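Local coordinates for DNA mismatch repair protein MutL (Aquifex aeolicus, PDB 6LZI) that probably binds and hydrolyses ATP through a Bergerat-fold ATPase domain that serves DNA mismatch repair, at residues L181-G185 against R186-K190; N246-E249 against F250-V254; L146-R149 against R150-K154. All blocks are in the same frame, centred on the assembly; numbering follows the deposited sequence.

Contact 1: residues L181-G185 against R186-K190; sequences LFSEG and RETLK
Phe182 lays its ring obliquely against the aliphatic part of Glu187, with CE1 3.4 Å from Glu187 CG. The two are a non-hydrogen-bonded pair of a tight antiparallel beta hairpin, the last two strands of the large sheet, closed by a type I' turn from Ser183 to Arg186. Phe182 CG stands anti to its carbonyl carbon (chi1 -60°), which swings the ring over the neighbouring strand; ring and carboxylate planes differ by 32°. Cutting Phe182 back to alanine would remove the ring, and the Glu187 methylenes would probably lose much of their apolar contact on this side. At the turn, Ser183 N donates to Arg186 O at 2.9 Å, while Arg186 N reaches Ser183 O from well above the carbonyl plane. Gly185, at phi 85°, has a backbone conformation in which a CB would jam against the preceding carbonyl. Farther along, a classic beta bulge sets both Thr188 and Leu189 opposite Leu181: Leu181 O takes Leu189 N at 3.1 Å in the carbonyl plane, and Thr188 N more weakly. Leu181 CB and Leu189 CB meet at 3.9 Å on the face packed against helix 156-173, where Val163, Leu164 and Ile167 lie. Next to the bulge, Thr188 comes beside Ser183, whose OG makes a tight 3.0 Å contact with Thr188 CG2 and a weak 3.4 Å hydrogen bond with Thr188 OG1.

Contact 2: residues N246-E249 against F250-V254; sequences NLKE and FLRKV
Arg252 begins its reach back along the helix at CB, which sits 3.3 Å from Glu249 O and scarcely farther from Lys248 O. With CG anti to the backbone N (chi1 -170°) and a bend at chi3, the chain folds back over the preceding turn, so that CZ comes to 4.0 Å from Lys248 CG. The terminal nitrogens then part company. NH2 crosses the lysine chain at a slant, 3.4 Å from Lys248 CD, and NH1 stands 3.6 Å from Glu249 CA. Lys248 O lies over one face of the guanidinium, whereas Glu249 CG meets it at the edge, in its plane. This folding rides on the regular i to i+4 bonding of an alpha-helix, residues 245-254, within the S5-like domain: Arg252 N donates to Lys248 O at 2.8 Å (N-H...O 164°), and Leu251 N and Lys253 N make the equivalent bonds to Leu247 O and Glu249 O. The buried side of the helix carries Leu247 and Leu251 onto Val235 of strand 232-237, and Phe250 onto Leu292 and Arg296 of helix 292-298. One face of the Phe250 ring also takes Val254 CG1, offset toward the rim. Charges are arranged less comfortably: Lys248 NZ is 4.3 Å from Arg252 NH2, a proximity probably eased by its weak hydrogen bond to Tyr233 O. Glu249 offers Arg252 no salt bridge, since OE1 stays 5.6 Å from NH1; that oxygen instead makes a long, weak ion pair with Lys245.

Contact 3: residues L146-R149 against R150-K154; sequences LPVR and RKFLK
Phe152 N is shared by two carbonyls: it donates to Val148 O at 3.0 Å and, more weakly and less straight, to Arg149 O. The pairing marks the C-terminal end of a short surface helix, residues 147-151, where the i to i+4 pattern gives way to i to i+3; Leu153 N continues that closer spacing by bonding to Arg150 O. At the other end Leu146 holds the N-cap position, and Pro147, which has no N-H to satisfy, fills the first helical place. Leu146 O accepts Arg150 N at 2.9 Å and Pro147 O accepts Lys151 N at 2.9 Å. Arg150 stretches away from the helix with CG anti to the backbone N (chi1 -172°) and the chain straight as far as NE. This carries its guanidinium to the body of the domain, where NH1 hydrogen-bonds to Leu142 O and Lys44 O and the side chain rests against Asp141 and Phe143. The helix is thereby tied both to the loop that leads into it and to the connection between strands 34-40 and 46-51. Arg149 also packs on Phe143, and Leu146 reaches Val98. Leu153 adds a smaller contact, its CG 3.7 Å from Arg149 O. On the outer surface, where Val148 and Phe152 each also touch a crystal neighbour, the chief side-chain contact is apolar. These two side chains lie next to each other and point the same way, one turn apart. Val148 CG1, anti to its backbone N, meets the Phe152 ring at the edge and in its plane, 3.6 Å from CD2 and 3.7 Å from CE2.

Contact 3 comes first along the chain, and helix 156-173 begins just after it; the same helix packs against the leucines of contact 1. The nearest atoms of contacts 1 and 3 are about 10 Å apart and do not touch. Contact 2 belongs to the other, S5-like part of the chain: its nearest atoms are about 18 Å from contact 1 and about 16 Å from contact 3, and its centre is 36 Å from that of contact 3. None of the three supplies a residue to the ADP pocket. Contact 1 is nevertheless built into the same eight-stranded sheet as strands 46-51 and 134-140, which bring Asp51 and Thr135 to the nucleotide.

Contact 1: residues L181-G185 against R186-K190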
loop_
_atom_site.group_PDB
_atom_site.type_symbol
_atom_site.label_atom_id
_atom_site.label_comp_id
_atom_site.label_asym_id
_atom_site.label_seq_id
_atom_site.Cartn_x
_atom_site.Cartn_y
_atom_site.Cartn_z
ATOM N N LEU A 181 -0.968 -7.782 -6.602
ATOM C CA LEU A 181 -0.497 -6.777 -7.565
ATOM C C LEU A 181 -0.274 -7.461 -8.903
ATOM O O LEU A 181 0.470 -8.427 -8.962
ATOM C CB LEU A 181 0.834 -6.154 -7.106
ATOM C CG LEU A 181 1.529 -5.199 -8.096
ATOM C CD1 LEU A 181 0.732 -3.884 -8.360
ATOM C CD2 LEU A 181 2.923 -4.853 -7.510
ATOM N N PHE A 182 -0.917 -6.944 -9.964
ATOM C CA PHE A 182 -0.630 -7.265 -11.346
ATOM C C PHE A 182 0.124 -6.086 -11.957
ATOM O O PHE A 182 -0.335 -4.952 -11.859
ATOM C CB PHE A 182 -1.923 -7.472 -12.149
ATOM C CG PHE A 182 -2.796 -8.578 -11.644
ATOM C CD1 PHE A 182 -2.618 -9.860 -12.086
ATOM C CD2 PHE A 182 -3.790 -8.331 -10.683
ATOM C CE1 PHE A 182 -3.410 -10.888 -11.601
ATOM C CE2 PHE A 182 -4.591 -9.362 -10.205
ATOM C CZ PHE A 182 -4.389 -10.637 -10.649
ATOM N N SER A 183 1.252 -6.338 -12.607
ATOM C CA SER A 183 1.901 -5.283 -13.370
ATOM C C SER A 183 2.236 -5.790 -14.764
ATOM O O SER A 183 2.782 -6.891 -14.905
ATOM C CB SER A 183 3.174 -4.767 -12.684
ATOM O OG SER A 183 3.889 -5.790 -12.084
ATOM N N GLU A 184 1.890 -4.970 -15.774
ATOM C CA GLU A 184 2.022 -5.306 -17.188
ATOM C C GLU A 184 1.433 -6.694 -17.432
ATOM O O GLU A 184 1.980 -7.519 -18.171
ATOM C CB GLU A 184 3.482 -5.208 -17.659
ATOM C CG GLU A 184 4.266 -4.076 -17.024
ATOM C CD GLU A 184 3.601 -2.692 -17.130
ATOM O OE1 GLU A 184 4.018 -1.781 -16.378
ATOM O OE2 GLU A 184 2.667 -2.505 -17.952
ATOM N N GLY A 185 0.328 -6.972 -16.737
ATOM C CA GLY A 185 -0.432 -8.183 -17.032
ATOM C C GLY A 185 0.026 -9.449 -16.354
ATOM O O GLY A 185 -0.610 -10.488 -16.543
ATOM N N ARG A 186 1.076 -9.404 -15.547
ATOM C CA ARG A 186 1.511 -10.571 -14.791
ATOM C C ARG A 186 1.229 -10.363 -13.306
ATOM O O ARG A 186 1.365 -9.253 -12.785
ATOM C CB ARG A 186 2.987 -10.836 -15.017
ATOM C CG ARG A 186 3.330 -10.994 -16.497
ATOM C CD ARG A 186 4.791 -11.292 -16.647
ATOM N NE ARG A 186 5.408 -10.602 -17.779
ATOM C CZ ARG A 186 6.724 -10.443 -17.895
ATOM N NH1 ARG A 186 7.529 -10.907 -16.946
ATOM N NH2 ARG A 186 7.244 -9.826 -18.943
ATOM N N GLU A 187 0.801 -11.425 -12.641
ATOM C CA GLU A 187 0.493 -11.369 -11.214
ATOM C C GLU A 187 1.826 -11.313 -10.480
ATOM O O GLU A 187 2.462 -12.349 -10.280
ATOM C CB GLU A 187 -0.332 -12.587 -10.806
ATOM C CG GLU A 187 -1.204 -12.396 -9.551
ATOM C CD GLU A 187 -1.892 -13.696 -9.068
ATOM O OE1 GLU A 187 -3.083 -13.656 -8.674
ATOM O OE2 GLU A 187 -1.222 -14.754 -9.035
ATOM N N THR A 188 2.302 -10.109 -10.119
ATOM C CA THR A 188 3.637 -10.072 -9.541
ATOM C C THR A 188 3.665 -10.186 -8.011
ATOM O O THR A 188 4.736 -10.439 -7.456
ATOM C CB THR A 188 4.416 -8.857 -9.976
ATOM O OG1 THR A 188 3.976 -7.705 -9.272
ATOM C CG2 THR A 188 4.319 -8.687 -11.530
ATOM N N LEU A 189 2.534 -10.079 -7.327
ATOM C CA LEU A 189 2.573 -10.207 -5.865
ATOM C C LEU A 189 1.230 -10.784 -5.457
ATOM O O LEU A 189 0.199 -10.347 -5.976
ATOM C CB LEU A 189 2.874 -8.855 -5.190
ATOM C CG LEU A 189 2.900 -8.513 -3.689
ATOM C CD1 LEU A 189 1.507 -8.459 -3.098
ATOM C CD2 LEU A 189 3.781 -9.458 -2.896
ATOM N N LYS A 190 1.236 -11.811 -4.607
ATOM C CA LYS A 190 -0.019 -12.377 -4.114
ATOM C C LYS A 190 0.256 -12.750 -2.680
ATOM O O LYS A 190 1.096 -13.624 -2.440
ATOM C CB LYS A 190 -0.481 -13.642 -4.847
ATOM C CG LYS A 190 -0.593 -13.544 -6.283
ATOM C CD LYS A 190 0.764 -13.516 -7.015
ATOM C CE LYS A 190 1.686 -14.679 -6.708
ATOM N NZ LYS A 190 3.093 -14.196 -6.872
#

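Contact 2: residues N246-E249 against F250-V254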
loop_
_atom_site.group_PDB
_atom_site.type_symbol
_atom_site.label_atom_id
_atom_site.label_comp_id
_atom_site.label_asym_id
_atom_site.label_seq_id
_atom_site.Cartn_x
_atom_site.Cartn_y
_atom_site.Cartn_z
ATOM N N ASN A 246 19.036 7.342 10.674
ATOM C CA ASN A 246 19.593 7.100 11.997
ATOM C C ASN A 246 19.201 5.716 12.513
ATOM O O ASN A 246 19.989 5.050 13.200
ATOM C CB ASN A 246 19.089 8.196 12.937
ATOM C CG ASN A 246 19.793 8.210 14.276
ATOM O OD1 ASN A 246 20.744 8.979 14.486
ATOM N ND2 ASN A 246 19.313 7.389 15.210
ATOM N N LEU A 247 17.991 5.262 12.182
ATOM C CA LEU A 247 17.542 3.982 12.703
ATOM C C LEU A 247 18.050 2.813 11.860
ATOM O O LEU A 247 18.498 1.811 12.422
ATOM C CB LEU A 247 16.013 3.978 12.813
ATOM C CG LEU A 247 15.346 2.893 13.674
ATOM C CD1 LEU A 247 16.207 2.544 14.879
ATOM C CD2 LEU A 247 13.971 3.351 14.134
ATOM N N LYS A 248 18.048 2.933 10.526
ATOM C CA LYS A 248 18.486 1.817 9.684
ATOM C C LYS A 248 19.981 1.542 9.862
ATOM O O LYS A 248 20.407 0.376 9.910
ATOM C CB LYS A 248 18.140 2.101 8.215
ATOM C CG LYS A 248 18.746 1.123 7.190
ATOM C CD LYS A 248 18.466 1.530 5.724
ATOM C CE LYS A 248 17.168 0.913 5.156
ATOM N NZ LYS A 248 17.260 -0.578 4.803
ATOM N N GLU A 249 20.791 2.599 9.985
ATOM C CA GLU A 249 22.219 2.415 10.214
ATOM C C GLU A 249 22.476 1.693 11.530
ATOM O O GLU A 249 23.398 0.880 11.633
ATOM C CB GLU A 249 22.945 3.767 10.228
ATOM C CG GLU A 249 22.925 4.561 8.916
ATOM C CD GLU A 249 23.593 5.929 9.059
ATOM O OE1 GLU A 249 24.444 6.287 8.209
ATOM O OE2 GLU A 249 23.277 6.646 10.035
ATOM N N PHE A 250 21.683 2.005 12.559
ATOM C CA PHE A 250 21.865 1.369 13.858
ATOM C C PHE A 250 21.402 -0.082 13.830
ATOM O O PHE A 250 21.979 -0.930 14.519
ATOM C CB PHE A 250 21.111 2.159 14.927
ATOM C CG PHE A 250 21.261 1.608 16.321
ATOM C CD1 PHE A 250 20.428 0.599 16.779
ATOM C CD2 PHE A 250 22.221 2.119 17.180
ATOM C CE1 PHE A 250 20.560 0.099 18.058
ATOM C CE2 PHE A 250 22.354 1.627 18.462
ATOM C CZ PHE A 250 21.525 0.616 18.911
ATOM N N LEU A 251 20.340 -0.381 13.066
ATOM C CA LEU A 251 19.959 -1.779 12.853
ATOM C C LEU A 251 21.029 -2.513 12.054
ATOM O O LEU A 251 21.344 -3.670 12.330
ATOM C CB LEU A 251 18.607 -1.870 12.132
ATOM C CG LEU A 251 17.315 -1.420 12.803
ATOM C CD1 LEU A 251 16.210 -1.435 11.751
ATOM C CD2 LEU A 251 16.947 -2.321 13.996
ATOM N N ARG A 252 21.614 -1.847 11.060
ATOM C CA ARG A 252 22.775 -2.408 10.387
ATOM C C ARG A 252 23.915 -2.658 11.372
ATOM O O ARG A 252 24.555 -3.715 11.335
ATOM C CB ARG A 252 23.221 -1.458 9.272
ATOM C CG ARG A 252 24.281 -2.007 8.329
ATOM C CD ARG A 252 24.486 -1.062 7.139
ATOM N NE ARG A 252 23.319 -0.998 6.253
ATOM C CZ ARG A 252 22.484 0.041 6.165
ATOM N NH1 ARG A 252 22.673 1.115 6.918
ATOM N NH2 ARG A 252 21.450 -0.004 5.325
ATOM N N LYS A 253 24.139 -1.730 12.300
ATOM C CA LYS A 253 25.261 -1.883 13.214
ATOM C C LYS A 253 25.044 -3.005 14.242
ATOM O O LYS A 253 25.981 -3.754 14.541
ATOM C CB LYS A 253 25.561 -0.559 13.910
ATOM C CG LYS A 253 27.050 -0.431 14.176
ATOM C CD LYS A 253 27.789 -0.810 12.880
ATOM C CE LYS A 253 29.304 -0.816 13.013
ATOM N NZ LYS A 253 29.922 -1.195 11.703
ATOM N N VAL A 254 23.839 -3.144 14.812
ATOM C CA VAL A 254 23.663 -4.186 15.833
ATOM C C VAL A 254 23.198 -5.527 15.251
ATOM O O VAL A 254 23.349 -6.569 15.912
ATOM C CB VAL A 254 22.709 -3.746 16.964
ATOM C CG1 VAL A 254 23.232 -2.483 17.653
ATOM C CG2 VAL A 254 21.245 -3.568 16.468
#

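Contact 3: residues L146-R149 against R150-K154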
loop_
_atom_site.group_PDB
_atom_site.type_symbol
_atom_site.label_atom_id
_atom_site.label_comp_id
_atom_site.label_asym_id
_atom_site.label_seq_id
_atom_site.Cartn_x
_atom_site.Cartn_y
_atom_site.Cartn_z
ATOM N N LEU A 146 -0.620 17.602 -18.095
ATOM C CA LEU A 146 0.655 18.267 -17.747
ATOM C C LEU A 146 1.804 17.562 -18.457
ATOM O O LEU A 146 2.530 16.775 -17.845
ATOM C CB LEU A 146 0.908 18.246 -16.233
ATOM C CG LEU A 146 -0.288 18.832 -15.466
ATOM C CD1 LEU A 146 -0.205 18.622 -13.938
ATOM C CD2 LEU A 146 -0.225 20.289 -15.828
ATOM N N PRO A 147 1.993 17.826 -19.746
ATOM C CA PRO A 147 2.918 16.992 -20.514
ATOM C C PRO A 147 4.359 17.092 -20.035
ATOM O O PRO A 147 5.093 16.118 -20.144
ATOM C CB PRO A 147 2.726 17.484 -21.953
ATOM C CG PRO A 147 1.837 18.780 -21.885
ATOM C CD PRO A 147 1.132 18.687 -20.566
ATOM N N VAL A 148 4.813 18.218 -19.499
ATOM C CA VAL A 148 6.181 18.234 -18.966
ATOM C C VAL A 148 6.298 17.308 -17.752
ATOM O O VAL A 148 7.223 16.490 -17.648
ATOM C CB VAL A 148 6.584 19.681 -18.629
ATOM C CG1 VAL A 148 7.908 19.708 -17.835
ATOM C CG2 VAL A 148 6.698 20.520 -19.898
ATOM N N ARG A 149 5.379 17.435 -16.797
ATOM C CA ARG A 149 5.405 16.529 -15.657
ATOM C C ARG A 149 5.349 15.070 -16.105
ATOM O O ARG A 149 6.040 14.221 -15.544
ATOM C CB ARG A 149 4.251 16.807 -14.694
ATOM C CG ARG A 149 4.245 15.786 -13.560
ATOM C CD ARG A 149 3.566 16.297 -12.340
ATOM N NE ARG A 149 4.346 17.397 -11.792
ATOM C CZ ARG A 149 4.173 17.857 -10.574
ATOM N NH1 ARG A 149 3.243 17.309 -9.807
ATOM N NH2 ARG A 149 4.896 18.884 -10.164
ATOM N N ARG A 150 4.576 14.780 -17.167
ATOM C CA ARG A 150 4.458 13.405 -17.648
ATOM C C ARG A 150 5.767 12.947 -18.268
ATOM O O ARG A 150 6.243 11.841 -17.995
ATOM C CB ARG A 150 3.323 13.316 -18.680
ATOM C CG ARG A 150 2.970 11.891 -19.128
ATOM C CD ARG A 150 1.603 11.903 -19.860
ATOM N NE ARG A 150 1.213 10.625 -20.482
ATOM C CZ ARG A 150 0.709 9.548 -19.863
ATOM N NH1 ARG A 150 0.532 9.477 -18.521
ATOM N NH2 ARG A 150 0.400 8.488 -20.617
ATOM N N LYS A 151 6.395 13.809 -19.064
ATOM C CA LYS A 151 7.632 13.388 -19.712
ATOM C C LYS A 151 8.767 13.246 -18.710
ATOM O O LYS A 151 9.690 12.458 -18.946
ATOM C CB LYS A 151 7.994 14.340 -20.847
ATOM C CG LYS A 151 8.666 13.617 -22.024
ATOM C CD LYS A 151 8.019 14.002 -23.371
ATOM C CE LYS A 151 8.329 12.989 -24.487
ATOM N NZ LYS A 151 7.230 12.009 -24.652
ATOM N N PHE A 152 8.675 13.900 -17.553
ATOM C CA PHE A 152 9.720 13.739 -16.552
ATOM C C PHE A 152 9.478 12.565 -15.624
ATOM O O PHE A 152 10.291 12.336 -14.719
ATOM C CB PHE A 152 9.893 15.025 -15.714
ATOM C CG PHE A 152 10.824 16.046 -16.317
ATOM C CD1 PHE A 152 12.179 15.771 -16.471
ATOM C CD2 PHE A 152 10.364 17.304 -16.689
ATOM C CE1 PHE A 152 13.039 16.708 -17.004
ATOM C CE2 PHE A 152 11.221 18.238 -17.215
ATOM C CZ PHE A 152 12.560 17.943 -17.373
ATOM N N LEU A 153 8.398 11.794 -15.800
ATOM C CA LEU A 153 8.238 10.622 -14.968
ATOM C C LEU A 153 9.362 9.640 -15.254
ATOM O O LEU A 153 9.938 9.608 -16.347
ATOM C CB LEU A 153 6.894 9.930 -15.195
ATOM C CG LEU A 153 5.625 10.647 -14.726
ATOM C CD1 LEU A 153 4.390 9.953 -15.320
ATOM C CD2 LEU A 153 5.557 10.550 -13.225
ATOM N N LYS A 154 9.636 8.796 -14.263
ATOM C CA LYS A 154 10.747 7.889 -14.396
ATOM C C LYS A 154 10.316 6.731 -15.300
ATOM O O LYS A 154 9.120 6.557 -15.592
ATOM C CB LYS A 154 11.221 7.446 -12.999
ATOM C CG LYS A 154 12.148 8.497 -12.350
ATOM C CD LYS A 154 11.843 8.788 -10.898
ATOM C CE LYS A 154 11.687 7.518 -10.056
ATOM N NZ LYS A 154 11.384 7.791 -8.597
#